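Side-chain contacts in secreted protein (Streptomyces lividans TK24, PDB 5LXZ), which binds copper and, as a metalloradical protein of the galactose oxidase-like AA5 family, probably acts as an oxidase: residues Leu303-Lys308 with Asp387-Asp392; Ala214-Asp219 with Asp426-Gly431; Thr59-Pro64 with Val232-Ile237. The protein carries 1 engineered substitution. All coordinates share one frame; numbering follows the deposited sequence.

How the interactions relate
The three interactions are spread over one chain and do not touch. Interaction 1 joins two loops, its centre about 22 Å from the centre of the chain. Interaction 2 lies on the opposite side of that centre, about 36 Å from interaction 1 between centres. Interaction 2 lies close to a copper site: the side chain of R428 is about 8 Å from the bound ion and touches the copper ligand Y460. Interaction 3 is about 32 Å from interaction 2 between centres, yet 214-219 and 232-237 reach the same sheet. Along the chain, interactions 2 and 3 cross, and interaction 1 is nested inside the loop that interaction 2 closes.

Interaction 1: Leu303-Lys308 with Asp387-Asp392; sequences LMQNGK and DLKADD. With EDO (1,2-ethanediol), chain N.
M304 and L388 make the apolar part of this contact. The two side chains meet at about a right angle. The methyl CD1 of L388 sits against the thioether of M304, 3.8 Å from SD. CG and CE of M304 also touch L388 CD1, at 4.0 and 3.9 Å. The M304 chain bends at chi3 (48°), which keeps CE near the same methyl.

The polar part is between Q305 and the exposed K389, whose side chains cross at a slant. Q305 OE1 and K389 NZ are 3.7 Å apart, too far for a direct bond. A water joins them: it donates to Q305 OE1 at 2.8 Å and accepts a weak bond from K389 NZ. Both side chains also donate to the backbone carbonyl of Q361, through NE2 and NZ.

Each loop is shaped by a type I turn and an Asx turn. N306 OD1 accepts from K308 N, and D387 OD1 from K389 N at 2.9 Å.

The segments belong to adjacent propeller blades. Segment 303-308 links strands 301-303 and 309-311. The loop 387-392 leads from strand 383-387 toward strand 395-397. F310 of strand 309-311 touches both M304 and L388, and Y365 of strand 364-368 also packs on L388.

Interaction 2: Ala214-Asp219 with Asp426-Gly431; sequences ALDKKD and DYRGRG. With EDO (1,2-ethanediol), chain L; EDO (1,2-ethanediol), chain J.
The loop of Y427 and R428, close to a bound copper, meets D216 at the carboxylate. One oxygen does the work. D216 OD2 accepts from Y427 OH at 2.7 Å and from R428 NH1 at 2.9 Å, the latter as a salt bridge. The two donors reach it from different sides: R428 NH1 on the syn side, Y427 OH on the anti side. Both are 22° out of the carboxylate plane. D216 CG stands anti to its backbone N (chi1 -175°), which turns the carboxylate toward the loop.

The flat groups are turned differently against D216. OD2 lies near the plane of the tyrosine ring, at its edge, while the carboxylate and ring planes are 73° apart. The guanidinium of R428 also meets OD2 edge-on and nearly in plane. The bend of the R428 chain at chi3 swings the guanidinium so that NH1 points at D216 OD2. R428 CG lies over one face of the Y427 ring, 3.6 Å above the plane and offset toward the rim.

In the Kelch propeller, 426-431 is the loop between strands 418-421 and 438-442 of one blade, and 214-219 leads into strand 218-222. R428 touches Y460, a copper ligand, and its backbone N is bonded to Y407 OH. At the loop start, Y427 N donates to D426 OD1 at 2.8 Å. D426 OD2 forms a salt bridge with K377 and, in one of two modelled conformers of R430, another with R430 NE. A 1,2-ethanediol, probably from the crystallisation liquor, takes a further bond from R428 NH1 through its O1 at 3.1 Å.

Interaction 3: Thr59-Pro64 with Val232-Ile237; sequences TRIWDP and VAEKYI
Where T59-I61 and E234-Y236 touch, the backbones run roughly antiparallel, 154° apart, with the CA atoms of I61 and E234 7.9 Å from each other. They belong to neighbouring blades of the seven-bladed beta-propeller, as in galactose oxidase: strand 58-62 in one, strand 235-238 at the edge of the next. They meet through side chains alone.

The polar link is T59 to Y236. Their side chains come from opposite directions, and T59 OG1 lies at the edge of the tyrosine ring, near its plane. T59 OG1 and Y236 OH are hydrogen-bonded at 2.7 Å, and either could be the donor. T59 OG1 lies beside the backbone N (chi1 -62°), which sets the hydroxyl toward Y236 OH. It is also bonded to T74 OG1, so the hydroxyls form a short chain. The methyl CG2 of T59 is close too, 3.3 Å from Y236 OH. F229 meets the Y236 ring edge-to-face. A phenylalanine in place of Y236 would probably leave T59 OG1 without its hydrogen-bond partner across the contact.

The second link is I61 to E234. E234 sits with K235 in a G1 beta bulge facing D230, and its positive phi (57°) suits the first position of such a bulge. Its side chain is extended beyond CG and crosses I61 obliquely. The carboxylate ends in salt bridges to K70, through OE1, and to K38, through OE2. These probably hold the chain over I61. The carbon part of E234 covers the methyl CD1 of I61 closely: CD1 is 3.3 Å from E234 CB and 3.4 Å from E234 CG.

Interaction 1: Leu303-Lys308 with Asp387-Asp392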
loop_
_atom_site.group_PDB
_atom_site.type_symbol
_atom_site.label_atom_id
_atom_site.label_comp_id
_atom_site.label_asym_id
_atom_site.label_seq_id
_atom_site.Cartn_x
_atom_site.Cartn_y
_atom_site.Cartn_z
ATOM N N LEU A 303 -6.873 4.580 11.158
ATOM C CA LEU A 303 -7.304 5.081 12.451
ATOM C C LEU A 303 -8.803 5.307 12.480
ATOM O O LEU A 303 -9.356 6.077 11.673
ATOM C CB LEU A 303 -6.576 6.390 12.759
ATOM C CG LEU A 303 -6.864 7.010 14.118
ATOM C CD1 LEU A 303 -6.351 6.150 15.258
ATOM C CD2 LEU A 303 -6.147 8.365 14.137
ATOM N N MET A 304 -9.447 4.735 13.501
ATOM C CA MET A 304 -10.872 4.842 13.742
ATOM C C MET A 304 -11.162 6.002 14.719
ATOM O O MET A 304 -10.281 6.454 15.467
ATOM C CB MET A 304 -11.377 3.553 14.363
ATOM C CG MET A 304 -11.114 2.333 13.502
ATOM S SD MET A 304 -11.358 0.767 14.397
ATOM C CE MET A 304 -12.955 0.986 15.215
ATOM N N GLN A 305 -12.410 6.401 14.771
ATOM C CA GLN A 305 -12.786 7.526 15.649
ATOM C C GLN A 305 -12.613 7.257 17.107
ATOM O O GLN A 305 -12.456 8.211 17.870
ATOM C CB GLN A 305 -14.220 7.945 15.355
ATOM C CG GLN A 305 -14.257 8.727 14.075
ATOM C CD GLN A 305 -15.660 9.054 13.640
ATOM O OE1 GLN A 305 -16.508 9.434 14.444
ATOM N NE2 GLN A 305 -15.931 8.862 12.378
ATOM N N ASN A 306 -12.624 5.981 17.522
ATOM C CA ASN A 306 -12.327 5.651 18.915
ATOM C C ASN A 306 -10.837 5.475 19.234
ATOM O O ASN A 306 -10.484 5.041 20.313
ATOM C CB ASN A 306 -13.152 4.442 19.349
ATOM C CG ASN A 306 -12.740 3.160 18.657
ATOM O OD1 ASN A 306 -11.807 3.136 17.835
ATOM N ND2 ASN A 306 -13.470 2.096 18.945
ATOM N N GLY A 307 -9.970 5.727 18.253
ATOM C CA GLY A 307 -8.537 5.625 18.442
ATOM C C GLY A 307 -7.915 4.273 18.194
ATOM O O GLY A 307 -6.719 4.130 18.236
ATOM N N LYS A 308 -8.763 3.279 17.994
ATOM C CA LYS A 308 -8.303 1.966 17.598
ATOM C C LYS A 308 -7.993 1.975 16.119
ATOM O O LYS A 308 -8.307 2.900 15.408
ATOM C CB LYS A 308 -9.327 0.881 17.990
ATOM C CG LYS A 308 -9.638 0.923 19.497
ATOM C CD LYS A 308 -10.516 -0.246 19.921
ATOM C CE LYS A 308 -10.937 -0.041 21.395
ATOM N NZ LYS A 308 -11.891 -1.063 21.906
ATOM N N ASP A 387 -19.236 -1.415 8.346
ATOM C CA ASP A 387 -19.669 -0.216 9.055
ATOM C C ASP A 387 -19.212 -0.279 10.508
ATOM O O ASP A 387 -19.799 -1.031 11.326
ATOM C CB ASP A 387 -21.191 -0.078 8.991
ATOM C CG ASP A 387 -21.697 1.196 9.668
ATOM O OD1 ASP A 387 -20.996 1.806 10.459
ATOM O OD2 ASP A 387 -22.866 1.534 9.331
ATOM N N LEU A 388 -18.181 0.452 10.853
ATOM C CA LEU A 388 -17.622 0.336 12.171
ATOM C C LEU A 388 -18.342 1.128 13.245
ATOM O O LEU A 388 -17.913 1.101 14.404
ATOM C CB LEU A 388 -16.164 0.682 12.141
ATOM C CG LEU A 388 -15.282 -0.102 11.219
ATOM C CD1 LEU A 388 -13.840 0.100 11.574
ATOM C CD2 LEU A 388 -15.641 -1.575 11.146
ATOM N N LYS A 389 -19.416 1.818 12.879
ATOM C CA LYS A 389 -20.296 2.411 13.898
ATOM C C LYS A 389 -21.250 1.395 14.506
ATOM O O LYS A 389 -21.800 1.652 15.572
ATOM C CB LYS A 389 -21.001 3.674 13.341
ATOM C CG LYS A 389 -20.043 4.865 13.456
ATOM C CD LYS A 389 -20.572 6.272 13.219
ATOM C CE LYS A 389 -19.497 7.281 13.612
ATOM N NZ LYS A 389 -19.898 8.671 13.313
ATOM N N ALA A 390 -21.441 0.241 13.862
ATOM C CA ALA A 390 -22.288 -0.807 14.409
ATOM C C ALA A 390 -21.704 -1.384 15.708
ATOM O O ALA A 390 -20.461 -1.426 15.920
ATOM C CB ALA A 390 -22.526 -1.893 13.365
ATOM N N ASP A 391 -22.592 -1.816 16.605
ATOM C CA ASP A 391 -22.150 -2.481 17.849
ATOM C C ASP A 391 -21.486 -3.817 17.562
ATOM O O ASP A 391 -20.472 -4.137 18.194
ATOM C CB ASP A 391 -23.313 -2.673 18.836
ATOM C CG ASP A 391 -23.827 -1.349 19.398
ATOM O OD1 ASP A 391 -22.994 -0.466 19.720
ATOM O OD2 ASP A 391 -25.063 -1.192 19.510
ATOM N N ASP A 392 -22.069 -4.574 16.620
ATOM C CA ASP A 392 -21.499 -5.825 16.108
ATOM C C ASP A 392 -21.127 -5.610 14.623
ATOM O O ASP A 392 -21.908 -5.931 13.721
ATOM C CB ASP A 392 -22.488 -6.998 16.244
ATOM C CG ASP A 392 -22.601 -7.512 17.679
ATOM O OD1 ASP A 392 -22.391 -6.713 18.627
ATOM O OD2 ASP A 392 -22.899 -8.727 17.853
HETATM C C1 EDO N . -4.392 5.482 19.978
HETATM O O1 EDO N . -4.581 5.653 18.557
HETATM C C2 EDO N . -2.995 5.865 20.450
HETATM O O2 EDO N . -2.685 7.198 20.087
HETATM O O HOH W 1 -18.119 11.351 13.209
#

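Interaction 2: Ala214-Asp219 with Asp426-Gly431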
loop_
_atom_site.group_PDB
_atom_site.type_symbol
_atom_site.label_atom_id
_atom_site.label_comp_id
_atom_site.label_asym_id
_atom_site.label_seq_id
_atom_site.Cartn_x
_atom_site.Cartn_y
_atom_site.Cartn_z
ATOM N N ALA A 214 7.752 -20.217 -5.206
ATOM C CA ALA A 214 6.919 -20.186 -6.365
ATOM C C ALA A 214 7.780 -19.836 -7.591
ATOM O O ALA A 214 8.947 -20.175 -7.605
ATOM C CB ALA A 214 5.709 -19.265 -6.119
ATOM N N LEU A 215 7.193 -19.230 -8.607
ATOM C CA LEU A 215 7.889 -19.004 -9.850
ATOM C C LEU A 215 8.438 -17.624 -10.075
ATOM O O LEU A 215 9.322 -17.445 -10.942
ATOM C CB LEU A 215 6.958 -19.410 -10.990
ATOM C CG LEU A 215 6.650 -20.900 -11.019
ATOM C CD1 LEU A 215 5.685 -21.206 -12.150
ATOM C CD2 LEU A 215 7.908 -21.748 -11.112
ATOM N N ASP A 216 7.949 -16.623 -9.354
ATOM C CA ASP A 216 8.499 -15.278 -9.415
ATOM C C ASP A 216 9.405 -15.120 -8.190
ATOM O O ASP A 216 8.964 -14.690 -7.117
ATOM C CB ASP A 216 7.345 -14.266 -9.466
ATOM C CG ASP A 216 7.787 -12.863 -9.658
ATOM O OD1 ASP A 216 8.988 -12.603 -9.954
ATOM O OD2 ASP A 216 6.915 -11.980 -9.454
ATOM N N LYS A 217 10.667 -15.525 -8.358
ATOM C CA LYS A 217 11.603 -15.820 -7.269
ATOM C C LYS A 217 12.571 -14.687 -7.021
ATOM O O LYS A 217 13.343 -14.327 -7.918
ATOM C CB LYS A 217 12.450 -17.041 -7.631
ATOM C CG LYS A 217 11.678 -18.216 -8.128
ATOM C CD LYS A 217 12.615 -19.354 -8.500
ATOM C CE LYS A 217 11.846 -20.504 -9.064
ATOM N NZ LYS A 217 12.789 -21.464 -9.746
ATOM N N LYS A 218 12.607 -14.211 -5.781
ATOM C CA LYS A 218 13.365 -13.015 -5.428
ATOM C C LYS A 218 14.012 -13.196 -4.035
ATOM O O LYS A 218 13.464 -13.932 -3.208
ATOM C CB LYS A 218 12.401 -11.837 -5.416
ATOM C CG LYS A 218 12.790 -10.732 -6.385
ATOM N N ASP A 219 15.204 -12.602 -3.842
ATOM C CA ASP A 219 15.924 -12.523 -2.536
ATOM C C ASP A 219 15.742 -11.071 -2.074
ATOM O O ASP A 219 16.585 -10.216 -2.329
ATOM C CB ASP A 219 17.402 -12.893 -2.724
ATOM C CG ASP A 219 18.231 -12.785 -1.435
ATOM O OD1 ASP A 219 17.638 -12.653 -0.334
ATOM O OD2 ASP A 219 19.491 -12.826 -1.535
ATOM N N ASP A 426 -5.231 -11.587 -13.136
ATOM C CA ASP A 426 -4.283 -12.529 -12.587
ATOM C C ASP A 426 -3.043 -11.839 -12.066
ATOM O O ASP A 426 -2.820 -10.638 -12.287
ATOM C CB ASP A 426 -3.956 -13.554 -13.692
ATOM C CG ASP A 426 -3.498 -14.902 -13.161
ATOM O OD1 ASP A 426 -3.275 -15.124 -11.932
ATOM O OD2 ASP A 426 -3.222 -15.774 -14.038
ATOM N N TYR A 427 -2.218 -12.619 -11.392
ATOM C CA TYR A 427 -0.962 -12.185 -10.779
ATOM C C TYR A 427 -0.080 -11.412 -11.730
ATOM O O TYR A 427 0.244 -11.904 -12.792
ATOM C CB TYR A 427 -0.239 -13.413 -10.218
ATOM C CG TYR A 427 1.086 -13.119 -9.591
ATOM C CD1 TYR A 427 1.184 -12.656 -8.274
ATOM C CD2 TYR A 427 2.265 -13.323 -10.301
ATOM C CE1 TYR A 427 2.411 -12.408 -7.689
ATOM C CE2 TYR A 427 3.503 -13.064 -9.750
ATOM C CZ TYR A 427 3.576 -12.566 -8.448
ATOM O OH TYR A 427 4.782 -12.326 -7.891
ATOM N N ARG A 428 0.279 -10.182 -11.369
ATOM C CA ARG A 428 1.168 -9.355 -12.164
ATOM C C ARG A 428 0.776 -9.271 -13.634
ATOM O O ARG A 428 1.651 -9.236 -14.531
ATOM C CB ARG A 428 2.615 -9.753 -11.977
ATOM C CG ARG A 428 3.118 -9.524 -10.556
ATOM C CD ARG A 428 4.602 -9.689 -10.460
ATOM N NE ARG A 428 5.304 -8.715 -11.278
ATOM C CZ ARG A 428 6.617 -8.621 -11.356
ATOM N NH1 ARG A 428 7.419 -9.465 -10.706
ATOM N NH2 ARG A 428 7.143 -7.692 -12.120
ATOM N N GLY A 429 -0.524 -9.213 -13.886
ATOM C CA GLY A 429 -0.992 -9.084 -15.255
ATOM C C GLY A 429 -0.706 -10.271 -16.161
ATOM O O GLY A 429 -0.786 -10.101 -17.369
ATOM N N ARG A 430 -0.353 -11.420 -15.617
ATOM C CA ARG A 430 0.073 -12.506 -16.511
ATOM C C ARG A 430 -1.138 -12.954 -17.348
ATOM O O ARG A 430 -2.309 -12.819 -16.961
ATOM C CB ARG A 430 0.695 -13.651 -15.736
ATOM C CG ARG A 430 -0.316 -14.471 -14.977
ATOM C CD ARG A 430 0.335 -15.534 -14.116
ATOM N NE ARG A 430 -0.645 -16.062 -13.194
ATOM C CZ ARG A 430 -0.380 -16.603 -12.012
ATOM N NH1 ARG A 430 0.850 -16.740 -11.602
ATOM N NH2 ARG A 430 -1.378 -16.983 -11.241
ATOM N N GLY A 431 -0.802 -13.523 -18.499
ATOM C CA GLY A 431 -1.767 -13.790 -19.561
ATOM C C GLY A 431 -2.388 -12.524 -20.140
ATOM O O GLY A 431 -3.539 -12.538 -20.583
HETATM C C1 EDO L . 10.247 -8.593 -12.791
HETATM O O1 EDO L . 10.360 -8.574 -11.371
HETATM C C2 EDO L . 10.073 -7.242 -13.454
HETATM O O2 EDO L . 9.584 -7.449 -14.812
HETATM C C1 EDO J . 4.586 -16.691 -11.565
HETATM O O1 EDO J . 3.662 -17.483 -10.792
HETATM C C2 EDO J . 4.623 -17.351 -12.943
HETATM O O2 EDO J . 3.410 -17.065 -13.580
#

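Interaction 3: Thr59-Pro64 with Val232-Ile237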
loop_
_atom_site.group_PDB
_atom_site.type_symbol
_atom_site.label_atom_id
_atom_site.label_comp_id
_atom_site.label_asym_id
_atom_site.label_seq_id
_atom_site.Cartn_x
_atom_site.Cartn_y
_atom_site.Cartn_z
ATOM N N THR A 59 13.697 9.701 -7.734
ATOM C CA THR A 59 12.500 10.393 -7.306
ATOM C C THR A 59 12.262 11.546 -8.253
ATOM O O THR A 59 13.221 12.159 -8.755
ATOM C CB THR A 59 12.681 10.950 -5.872
ATOM O OG1 THR A 59 12.888 9.855 -4.991
ATOM C CG2 THR A 59 11.479 11.771 -5.402
ATOM N N ARG A 60 10.985 11.849 -8.508
ATOM C CA ARG A 60 10.577 13.062 -9.185
ATOM C C ARG A 60 9.614 13.890 -8.381
ATOM O O ARG A 60 8.876 13.367 -7.562
ATOM C CB ARG A 60 9.933 12.754 -10.533
ATOM C CG ARG A 60 10.719 11.811 -11.436
ATOM C CD ARG A 60 11.980 12.444 -11.968
ATOM N NE ARG A 60 12.702 11.434 -12.746
ATOM C CZ ARG A 60 13.780 10.742 -12.378
ATOM N NH1 ARG A 60 14.400 10.949 -11.231
ATOM N NH2 ARG A 60 14.282 9.822 -13.201
ATOM N N ILE A 61 9.597 15.191 -8.633
ATOM C CA ILE A 61 8.504 16.081 -8.246
ATOM C C ILE A 61 7.869 16.609 -9.505
ATOM O O ILE A 61 8.570 17.167 -10.382
ATOM C CB ILE A 61 9.006 17.241 -7.413
ATOM C CG1 ILE A 61 9.433 16.717 -6.068
ATOM C CG2 ILE A 61 7.926 18.343 -7.287
ATOM C CD1 ILE A 61 10.037 17.769 -5.203
ATOM N N TRP A 62 6.556 16.423 -9.620
ATOM C CA TRP A 62 5.797 16.808 -10.779
ATOM C C TRP A 62 4.827 17.888 -10.366
ATOM O O TRP A 62 4.110 17.748 -9.370
ATOM C CB TRP A 62 5.059 15.605 -11.327
ATOM C CG TRP A 62 4.061 15.894 -12.401
ATOM C CD1 TRP A 62 4.284 16.532 -13.591
ATOM C CD2 TRP A 62 2.681 15.528 -12.400
ATOM N NE1 TRP A 62 3.115 16.599 -14.329
ATOM C CE2 TRP A 62 2.119 15.975 -13.626
ATOM C CE3 TRP A 62 1.853 14.883 -11.465
ATOM C CZ2 TRP A 62 0.759 15.798 -13.944
ATOM C CZ3 TRP A 62 0.505 14.706 -11.779
ATOM C CH2 TRP A 62 -0.022 15.151 -13.005
ATOM N N ASP A 63 4.826 19.001 -11.110
ATOM C CA ASP A 63 3.888 20.088 -10.873
ATOM C C ASP A 63 2.770 19.908 -11.879
ATOM O O ASP A 63 2.974 20.122 -13.082
ATOM C CB ASP A 63 4.601 21.419 -11.042
ATOM C CG ASP A 63 3.700 22.608 -10.834
ATOM O OD1 ASP A 63 2.489 22.490 -10.963
ATOM O OD2 ASP A 63 4.243 23.687 -10.535
ATOM N N PRO A 64 1.588 19.476 -11.421
ATOM C CA PRO A 64 0.523 19.242 -12.377
ATOM C C PRO A 64 -0.027 20.510 -13.020
ATOM O O PRO A 64 -0.619 20.384 -14.087
ATOM C CB PRO A 64 -0.556 18.513 -11.575
ATOM C CG PRO A 64 -0.200 18.680 -10.165
ATOM C CD PRO A 64 1.229 19.058 -10.049
ATOM N N VAL A 232 8.543 21.726 0.923
ATOM C CA VAL A 232 8.974 23.105 0.596
ATOM C C VAL A 232 10.415 23.098 0.104
ATOM O O VAL A 232 10.716 23.598 -0.985
ATOM C CB VAL A 232 8.738 24.057 1.773
ATOM C CG1 VAL A 232 9.286 25.463 1.480
ATOM C CG2 VAL A 232 7.239 24.142 2.087
ATOM N N ALA A 233 11.284 22.438 0.854
ATOM C CA ALA A 233 12.658 22.256 0.439
ATOM C C ALA A 233 12.827 21.300 -0.746
ATOM O O ALA A 233 13.846 21.330 -1.443
ATOM C CB ALA A 233 13.473 21.795 1.600
ATOM N N GLU A 234 11.835 20.429 -0.951
ATOM C CA GLU A 234 11.884 19.378 -1.948
ATOM C C GLU A 234 13.085 18.472 -1.761
ATOM O O GLU A 234 13.791 18.151 -2.707
ATOM C CB GLU A 234 11.727 19.967 -3.341
ATOM C CG GLU A 234 10.369 20.636 -3.485
ATOM C CD GLU A 234 10.084 21.207 -4.865
ATOM O OE1 GLU A 234 11.035 21.366 -5.662
ATOM O OE2 GLU A 234 8.893 21.475 -5.126
ATOM N N LYS A 235 13.298 18.021 -0.527
ATOM C CA LYS A 235 14.388 17.117 -0.249
ATOM C C LYS A 235 14.050 16.118 0.849
ATOM O O LYS A 235 13.167 16.365 1.696
ATOM C CB LYS A 235 15.678 17.894 0.070
ATOM C CG LYS A 235 15.707 18.692 1.322
ATOM C CD LYS A 235 17.106 19.334 1.457
ATOM C CE LYS A 235 17.076 20.740 2.007
ATOM N NZ LYS A 235 16.628 20.738 3.417
ATOM N N TYR A 236 14.727 14.988 0.822
ATOM C CA TYR A 236 14.628 14.001 1.878
ATOM C C TYR A 236 15.543 14.415 3.026
ATOM O O TYR A 236 16.733 14.708 2.791
ATOM C CB TYR A 236 15.066 12.635 1.388
ATOM C CG TYR A 236 14.170 12.032 0.348
ATOM C CD1 TYR A 236 13.032 11.314 0.710
ATOM C CD2 TYR A 236 14.503 12.084 -0.997
ATOM C CE1 TYR A 236 12.246 10.726 -0.248
ATOM C CE2 TYR A 236 13.744 11.455 -1.960
ATOM C CZ TYR A 236 12.605 10.773 -1.565
ATOM O OH TYR A 236 11.785 10.147 -2.506
ATOM N N ILE A 237 15.005 14.452 4.229
ATOM C CA ILE A 237 15.787 14.801 5.427
ATOM C C ILE A 237 15.934 13.545 6.288
ATOM O O ILE A 237 14.928 12.958 6.725
ATOM C CB ILE A 237 15.109 15.909 6.218
ATOM C CG1 ILE A 237 14.864 17.142 5.332
ATOM C CG2 ILE A 237 15.981 16.235 7.454
ATOM C CD1 ILE A 237 14.188 18.278 6.032
#